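Local coordinates for polyketide synthase type I (Bacillus amyloliquefaciens, PDB 5KKU), which supplies an N-terminal dehydratase domain to the difficidin assembly line, where it probably removes water from beta-hydroxyacyl intermediates carried on acyl carrier protein, at residues M175-S180 with K235-Y240; Q231-T236 with V272-E277. All blocks are in the same frame, centred on the assembly; numbering follows the deposited sequence.

Interaction 1: residues M175-S180 with K235-Y240; sequences MELTLS and KTIYTY
Thr178 OG1 and Thr236 OG1 share a 2.8 Å hydrogen bond between hydroxyls that lean across the gap between the two antiparallel chains. Both threonines set OG1 beside the backbone N (chi1 near -60° in each), which brings the two oxygens together. On the same face, the extended chain of Glu176 runs alongside Tyr238, its carboxylate plane turned 49° from the ring. Glu176 CG lies 3.5 Å from Tyr238 CE2, and Tyr238 OH gives its proton to the anti lone pair of Glu176 OE2 over 3.2 Å. The same hydroxyl has a weak second bond to Arg268, and Met132 of helix 128-133 lies against both side chains.

The backbones pair Met175 with Thr239 and Leu177 with Ile237 as hydrogen-bonded pairs; the bond from Leu177 N to Ile237 O is 3.0 Å long. On the buried face, Met175 bends at its thioether to set CE 3.7 Å from Thr239 CG2, and Leu177 CB packs on Ile237 CG1. Thr239 OG1 is hydrogen-bonded to Ser200 of helix 194-200, the helix carrying the predicted proton donor Asp198. A curved antiparallel sheet with one face packed on a helix is characteristic of the hotdog fold, here the C-terminal one of the dehydratase.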
ATOM      1  N   MET A 175      -3.647   5.386  13.894  1.00 20.05           N
ATOM      2  CA  MET A 175      -4.852   4.989  13.174  1.00 25.20           C
ATOM      3  C   MET A 175      -5.329   3.581  13.519  1.00 21.74           C
ATOM      4  O   MET A 175      -4.688   2.591  13.164  1.00 26.12           O
ATOM      5  CB  MET A 175      -4.633   5.110  11.665  1.00 23.46           C
ATOM      6  CG  MET A 175      -4.617   6.541  11.151  1.00 29.62           C
ATOM      7  SD  MET A 175      -4.471   6.636   9.357  1.00 33.14           S
ATOM      8  CE  MET A 175      -2.955   5.720   9.091  1.00 21.26           C
ATOM      9  N   GLU A 176      -6.463   3.503  14.208  1.00 28.85           N
ATOM     10  CA  GLU A 176      -7.040   2.247  14.580  1.00 29.73           C
ATOM     11  C   GLU A 176      -7.815   1.749  13.403  1.00 25.16           C
ATOM     12  O   GLU A 176      -8.760   2.339  13.003  1.00 25.38           O
ATOM     13  CB  GLU A 176      -7.918   2.404  15.809  1.00 28.91           C
ATOM     14  CG  GLU A 176      -8.354   1.085  16.391  1.00 26.98           C
ATOM     15  CD  GLU A 176      -9.242   1.247  17.577  1.00 29.82           C
ATOM     16  OE1 GLU A 176     -10.136   2.059  17.516  1.00 34.34           O
ATOM     17  OE2 GLU A 176      -9.056   0.565  18.569  1.00 34.13           O
ATOM     18  N   LEU A 177      -7.371   0.666  12.818  1.00 25.77           N
ATOM     19  CA  LEU A 177      -7.976   0.157  11.629  1.00 20.59           C
ATOM     20  C   LEU A 177      -8.491  -1.254  11.769  1.00 23.57           C
ATOM     21  O   LEU A 177      -7.822  -2.103  12.280  1.00 26.32           O
ATOM     22  CB  LEU A 177      -6.960   0.239  10.508  1.00 24.37           C
ATOM     23  CG  LEU A 177      -6.460   1.635  10.208  1.00 24.77           C
ATOM     24  CD1 LEU A 177      -5.131   1.643   9.531  1.00 22.80           C
ATOM     25  CD2 LEU A 177      -7.469   2.296   9.339  1.00 24.72           C
ATOM     26  N   THR A 178      -9.690  -1.505  11.275  1.00 28.95           N
ATOM     27  CA  THR A 178     -10.283  -2.822  11.233  1.00 19.65           C
ATOM     28  C   THR A 178     -10.928  -3.095   9.888  1.00 25.09           C
ATOM     29  O   THR A 178     -11.521  -2.255   9.303  1.00 24.44           O
ATOM     30  CB  THR A 178     -11.301  -3.045  12.339  1.00 23.72           C
ATOM     31  OG1 THR A 178     -10.671  -2.890  13.592  1.00 31.86           O
ATOM     32  CG2 THR A 178     -11.796  -4.387  12.321  1.00 20.72           C
ATOM     33  N   LEU A 179     -10.841  -4.312   9.414  1.00 25.89           N
ATOM     34  CA  LEU A 179     -11.460  -4.667   8.182  1.00 22.39           C
ATOM     35  C   LEU A 179     -12.965  -4.811   8.280  1.00 27.64           C
ATOM     36  O   LEU A 179     -13.491  -4.976   9.334  1.00 27.19           O
ATOM     37  CB  LEU A 179     -10.870  -5.938   7.649  1.00 23.23           C
ATOM     38  CG  LEU A 179      -9.367  -6.075   7.692  1.00 26.80           C
ATOM     39  CD1 LEU A 179      -9.058  -7.512   7.380  1.00 22.78           C
ATOM     40  CD2 LEU A 179      -8.707  -5.179   6.699  1.00 20.67           C
ATOM     41  N   SER A 180     -13.655  -4.715   7.171  1.00 23.79           N
ATOM     42  CA  SER A 180     -15.017  -5.147   7.078  1.00 28.70           C
ATOM     43  C   SER A 180     -15.077  -6.663   7.201  1.00 25.44           C
ATOM     44  O   SER A 180     -14.121  -7.301   6.966  1.00 26.19           O
ATOM     45  CB  SER A 180     -15.597  -4.732   5.735  1.00 30.63           C
ATOM     46  OG  SER A 180     -15.002  -5.412   4.669  1.00 31.72           O
ATOM     47  N   LYS A 235      -6.688  -8.788  13.603  1.00 29.06           N
ATOM     48  CA  LYS A 235      -7.925  -8.201  13.195  1.00 22.70           C
ATOM     49  C   LYS A 235      -7.908  -6.690  13.203  1.00 26.51           C
ATOM     50  O   LYS A 235      -8.448  -6.074  12.354  1.00 23.66           O
ATOM     51  CB  LYS A 235      -9.033  -8.710  14.070  1.00 27.93           C
ATOM     52  CG  LYS A 235      -9.517 -10.084  13.704  1.00 31.65           C
ATOM     53  CD  LYS A 235     -10.625 -10.549  14.605  1.00 36.23           C
ATOM     54  CE  LYS A 235     -10.953 -12.001  14.325  1.00 40.96           C
ATOM     55  NZ  LYS A 235     -11.782 -12.666  15.365  1.00 48.31           N
ATOM     56  N   THR A 236      -7.302  -6.088  14.198  1.00 20.78           N
ATOM     57  CA  THR A 236      -7.176  -4.657  14.219  1.00 19.58           C
ATOM     58  C   THR A 236      -5.719  -4.280  14.312  1.00 22.01           C
ATOM     59  O   THR A 236      -5.014  -4.821  15.082  1.00 17.06           O
ATOM     60  CB  THR A 236      -7.880  -4.027  15.436  1.00 21.26           C
ATOM     61  OG1 THR A 236      -9.248  -4.389  15.480  1.00 24.55           O
ATOM     62  CG2 THR A 236      -7.751  -2.537  15.443  1.00 20.42           C
ATOM     63  N   ILE A 237      -5.291  -3.325  13.514  1.00 22.24           N
ATOM     64  CA  ILE A 237      -3.959  -2.778  13.609  1.00 16.72           C
ATOM     65  C   ILE A 237      -3.894  -1.323  14.006  1.00 24.10           C
ATOM     66  O   ILE A 237      -4.868  -0.606  13.971  1.00 21.81           O
ATOM     67  CB  ILE A 237      -3.151  -2.948  12.342  1.00 21.14           C
ATOM     68  CG1 ILE A 237      -3.772  -2.150  11.216  1.00 21.92           C
ATOM     69  CG2 ILE A 237      -2.999  -4.401  11.978  1.00 24.15           C
ATOM     70  CD1 ILE A 237      -2.915  -1.977  10.015  1.00 16.83           C
ATOM     71  N   TYR A 238      -2.720  -0.875  14.365  1.00 29.09           N
ATOM     72  CA  TYR A 238      -2.514   0.477  14.805  1.00 27.67           C
ATOM     73  C   TYR A 238      -1.350   1.086  14.108  1.00 23.68           C
ATOM     74  O   TYR A 238      -0.251   0.816  14.452  1.00 20.73           O
ATOM     75  CB  TYR A 238      -2.333   0.517  16.313  1.00 25.04           C
ATOM     76  CG  TYR A 238      -3.489  -0.063  17.060  1.00 19.73           C
ATOM     77  CD1 TYR A 238      -3.632  -1.405  17.218  1.00 23.06           C
ATOM     78  CD2 TYR A 238      -4.420   0.736  17.585  1.00 23.98           C
ATOM     79  CE1 TYR A 238      -4.695  -1.912  17.860  1.00 24.85           C
ATOM     80  CE2 TYR A 238      -5.485   0.236  18.230  1.00 28.97           C
ATOM     81  CZ  TYR A 238      -5.604  -1.077  18.389  1.00 27.25           C
ATOM     82  OH  TYR A 238      -6.659  -1.521  19.027  1.00 25.77           O
ATOM     83  N   THR A 239      -1.637   1.893  13.123  1.00 23.38           N
ATOM     84  CA  THR A 239      -0.664   2.553  12.339  1.00 21.57           C
ATOM     85  C   THR A 239      -0.170   3.847  12.980  1.00 23.72           C
ATOM     86  O   THR A 239      -0.859   4.809  13.047  1.00 22.31           O
ATOM     87  CB  THR A 239      -1.187   2.765  10.899  1.00 26.43           C
ATOM     88  OG1 THR A 239      -1.446   1.498  10.296  1.00 18.85           O
ATOM     89  CG2 THR A 239      -0.184   3.502  10.090  1.00 14.09           C
ATOM     90  N   TYR A 240       1.048   3.858  13.448  1.00 19.87           N
ATOM     91  CA  TYR A 240       1.603   4.984  14.070  1.00 16.01           C
ATOM     92  C   TYR A 240       2.474   5.785  13.113  1.00 23.00           C
ATOM     93  O   TYR A 240       3.209   5.227  12.347  1.00 21.35           O
ATOM     94  CB  TYR A 240       2.417   4.523  15.245  1.00 23.70           C
ATOM     95  CG  TYR A 240       3.263   5.574  15.852  1.00 23.32           C
ATOM     96  CD1 TYR A 240       2.775   6.376  16.831  1.00 24.77           C
ATOM     97  CD2 TYR A 240       4.544   5.746  15.473  1.00 24.94           C
ATOM     98  CE1 TYR A 240       3.518   7.346  17.382  1.00 26.65           C
ATOM     99  CE2 TYR A 240       5.309   6.721  16.029  1.00 27.41           C
ATOM    100  CZ  TYR A 240       4.783   7.510  16.996  1.00 26.13           C
ATOM    101  OH  TYR A 240       5.485   8.472  17.545  1.00 27.16           O
TER

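Interaction 2: residues Q231-T236 with V272-E277; sequences QPFPKT and VLAECE
Leu273 reaches from strand 272-277 into the bend of the chain formed by residues 231-234. Its CB lies 4.2 Å from Gln231 O, close to the start of the bend. From there CG turns beside the backbone N (chi1 -38°), and the two methyls part. CD2 makes looser contacts, with Gln231 CB and with Pro232 O, each at 4.4 Å. CD1 makes the closer contacts: it touches Pro234 CD, a ring carbon, at 3.7 Å and comes to the edge of the Phe233 ring, near its plane, 4.0 Å from CD1 of that ring. Proline ring, phenyl edge and leucine methyl thus close together as an apolar cluster.

The Phe233 ring also brings CE1 within 4.5 Å of Ala274 CB, so successive residues of the strand touch one aromatic side chain. Beyond the segments, this ring packs edge-to-face with Phe196 of helix 194-200, and Phe233 O accepts a hydrogen bond from Arg187.

A single backbone hydrogen bond crosses the contact, from Gln231 N to Leu273 O at 3.3 Å. It carries the pairing of strands 219-229 and 272-283 just past the end of the former, before the chain turns away through two prolines. Leu273 and Ala274 together stand opposite the single residue Ile265 of strand 258-266, a classic beta bulge in the antiparallel sheet of the C-terminal hotdog fold.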
ATOM      1  N   GLN A 231       5.509  -9.546  11.476  1.00 26.60           N
ATOM      2  CA  GLN A 231       4.500 -10.437  11.972  1.00 29.42           C
ATOM      3  C   GLN A 231       3.237 -10.280  11.143  1.00 33.02           C
ATOM      4  O   GLN A 231       3.034  -9.263  10.534  1.00 27.26           O
ATOM      5  CB  GLN A 231       4.203 -10.114  13.414  1.00 34.51           C
ATOM      6  CG  GLN A 231       4.251 -11.284  14.358  1.00 52.78           C
ATOM      7  CD  GLN A 231       5.640 -11.711  14.756  1.00 48.94           C
ATOM      8  OE1 GLN A 231       6.558 -10.924  14.738  1.00 47.00           O
ATOM      9  NE2 GLN A 231       5.780 -12.960  15.127  1.00 50.11           N
ATOM     10  N   PRO A 232       2.382 -11.277  11.115  1.00 26.93           N
ATOM     11  CA  PRO A 232       1.134 -11.173  10.369  1.00 28.29           C
ATOM     12  C   PRO A 232       0.125 -10.271  11.028  1.00 30.18           C
ATOM     13  O   PRO A 232       0.108 -10.185  12.211  1.00 32.19           O
ATOM     14  CB  PRO A 232       0.626 -12.593  10.346  1.00 29.65           C
ATOM     15  CG  PRO A 232       1.257 -13.225  11.509  1.00 34.49           C
ATOM     16  CD  PRO A 232       2.580 -12.603  11.674  1.00 27.14           C
ATOM     17  N   PHE A 233      -0.652  -9.561  10.257  1.00 29.01           N
ATOM     18  CA  PHE A 233      -1.640  -8.680  10.801  1.00 26.26           C
ATOM     19  C   PHE A 233      -2.742  -9.379  11.601  1.00 26.39           C
ATOM     20  O   PHE A 233      -3.244 -10.358  11.203  1.00 26.34           O
ATOM     21  CB  PHE A 233      -2.280  -7.896   9.664  1.00 26.02           C
ATOM     22  CG  PHE A 233      -1.384  -6.899   8.997  1.00 27.04           C
ATOM     23  CD1 PHE A 233      -0.426  -6.241   9.686  1.00 24.07           C
ATOM     24  CD2 PHE A 233      -1.558  -6.596   7.669  1.00 25.27           C
ATOM     25  CE1 PHE A 233       0.356  -5.306   9.063  1.00 24.38           C
ATOM     26  CE2 PHE A 233      -0.779  -5.665   7.043  1.00 26.37           C
ATOM     27  CZ  PHE A 233       0.185  -5.021   7.740  1.00 24.18           C
ATOM     28  N   PRO A 234      -3.156  -8.800  12.702  1.00 30.79           N
ATOM     29  CA  PRO A 234      -4.320  -9.292  13.422  1.00 22.83           C
ATOM     30  C   PRO A 234      -5.566  -8.613  12.944  1.00 27.97           C
ATOM     31  O   PRO A 234      -5.471  -7.933  11.972  1.00 28.08           O
ATOM     32  CB  PRO A 234      -4.025  -8.886  14.840  1.00 23.94           C
ATOM     33  CG  PRO A 234      -3.202  -7.700  14.683  1.00 25.17           C
ATOM     34  CD  PRO A 234      -2.306  -7.997  13.561  1.00 23.04           C
ATOM     35  N   LYS A 235      -6.688  -8.788  13.603  1.00 29.06           N
ATOM     36  CA  LYS A 235      -7.925  -8.201  13.195  1.00 22.70           C
ATOM     37  C   LYS A 235      -7.908  -6.690  13.203  1.00 26.51           C
ATOM     38  O   LYS A 235      -8.448  -6.074  12.354  1.00 23.66           O
ATOM     39  CB  LYS A 235      -9.033  -8.710  14.070  1.00 27.93           C
ATOM     40  CG  LYS A 235      -9.517 -10.084  13.704  1.00 31.65           C
ATOM     41  CD  LYS A 235     -10.625 -10.549  14.605  1.00 36.23           C
ATOM     42  CE  LYS A 235     -10.953 -12.001  14.325  1.00 40.96           C
ATOM     43  NZ  LYS A 235     -11.782 -12.666  15.365  1.00 48.31           N
ATOM     44  N   THR A 236      -7.302  -6.088  14.198  1.00 20.78           N
ATOM     45  CA  THR A 236      -7.176  -4.657  14.219  1.00 19.58           C
ATOM     46  C   THR A 236      -5.719  -4.280  14.312  1.00 22.01           C
ATOM     47  O   THR A 236      -5.014  -4.821  15.082  1.00 17.06           O
ATOM     48  CB  THR A 236      -7.880  -4.027  15.436  1.00 21.26           C
ATOM     49  OG1 THR A 236      -9.248  -4.389  15.480  1.00 24.55           O
ATOM     50  CG2 THR A 236      -7.751  -2.537  15.443  1.00 20.42           C
ATOM     51  N   VAL A 272       5.703  -4.421  17.228  1.00 28.80           N
ATOM     52  CA  VAL A 272       5.921  -4.046  15.845  1.00 22.64           C
ATOM     53  C   VAL A 272       5.455  -5.102  14.828  1.00 24.86           C
ATOM     54  O   VAL A 272       5.969  -6.160  14.777  1.00 27.23           O
ATOM     55  CB  VAL A 272       7.369  -3.609  15.608  1.00 25.78           C
ATOM     56  CG1 VAL A 272       7.647  -3.416  14.134  1.00 29.69           C
ATOM     57  CG2 VAL A 272       7.663  -2.322  16.331  1.00 23.52           C
ATOM     58  N   LEU A 273       4.495  -4.776  13.994  1.00 21.73           N
ATOM     59  CA  LEU A 273       4.066  -5.715  12.981  1.00 25.29           C
ATOM     60  C   LEU A 273       4.769  -5.417  11.684  1.00 26.75           C
ATOM     61  O   LEU A 273       5.180  -6.324  11.032  1.00 23.19           O
ATOM     62  CB  LEU A 273       2.552  -5.793  12.771  1.00 20.19           C
ATOM     63  CG  LEU A 273       1.587  -5.698  13.926  1.00 21.95           C
ATOM     64  CD1 LEU A 273       0.203  -5.307  13.501  1.00 21.48           C
ATOM     65  CD2 LEU A 273       1.561  -6.917  14.805  1.00 27.80           C
ATOM     66  N   ALA A 274       4.902  -4.155  11.355  1.00 18.80           N
ATOM     67  CA  ALA A 274       5.557  -3.738  10.169  1.00 20.29           C
ATOM     68  C   ALA A 274       6.235  -2.372  10.263  1.00 23.89           C
ATOM     69  O   ALA A 274       5.846  -1.561  11.016  1.00 18.31           O
ATOM     70  CB  ALA A 274       4.569  -3.777   9.040  1.00 21.85           C
ATOM     71  N   GLU A 275       7.221  -2.124   9.434  1.00 24.00           N
ATOM     72  CA  GLU A 275       7.893  -0.864   9.370  1.00 22.49           C
ATOM     73  C   GLU A 275       7.954  -0.346   7.958  1.00 25.71           C
ATOM     74  O   GLU A 275       8.286  -1.071   7.043  1.00 26.25           O
ATOM     75  CB  GLU A 275       9.311  -0.982   9.895  1.00 22.58           C
ATOM     76  CG  GLU A 275       9.491  -1.184  11.372  1.00 20.44           C
ATOM     77  CD  GLU A 275      10.916  -0.976  11.785  1.00 34.30           C
ATOM     78  OE1 GLU A 275      11.769  -1.610  11.245  1.00 33.13           O
ATOM     79  OE2 GLU A 275      11.191  -0.143  12.609  1.00 37.69           O
ATOM     80  N   CYS A 276       7.713   0.920   7.802  1.00 19.58           N
ATOM     81  CA  CYS A 276       7.811   1.553   6.547  1.00 25.30           C
ATOM     82  C   CYS A 276       8.660   2.779   6.633  1.00 25.28           C
ATOM     83  O   CYS A 276       8.337   3.698   7.284  1.00 22.42           O
ATOM     84  CB  CYS A 276       6.437   1.879   6.026  1.00 23.88           C
ATOM     85  SG  CYS A 276       6.370   2.615   4.429  1.00 39.66           S
ATOM     86  N   GLU A 277       9.734   2.804   5.903  1.00 27.99           N
ATOM     87  CA  GLU A 277      10.630   3.916   5.960  1.00 25.74           C
ATOM     88  C   GLU A 277      10.495   4.767   4.743  1.00 23.46           C
ATOM     89  O   GLU A 277      10.673   4.280   3.670  1.00 22.97           O
ATOM     90  CB  GLU A 277      12.040   3.418   6.051  1.00 25.30           C
ATOM     91  CG  GLU A 277      12.492   3.074   7.412  1.00 25.57           C
ATOM     92  CD  GLU A 277      13.884   2.570   7.396  1.00 30.60           C
ATOM     93  OE1 GLU A 277      14.689   3.105   6.627  1.00 36.29           O
ATOM     94  OE2 GLU A 277      14.159   1.649   8.134  1.00 34.41           O
TER

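How the interactions relate
Interactions 1 and 2 meet through residues 235-236, where the bend of interaction 2 passes into the strand of interaction 1; Ile237 CG2 touches Leu273 CD1 at 3.7 Å. Interaction 1 is mostly buried and joins two neighbouring strands by repeated backbone bonds, with polar side chains on one face and apolar packing on the other. Interaction 2 is partly buried, with exposed Gln231 and Pro232 at its margin, and depends chiefly on apolar side chains packed between a strand and an irregular connection. Strand 258-266 lies between strands 236-248 and 272-283, and Ile237 and Phe233 both pack on Phe196, so both contacts border helix 194-200.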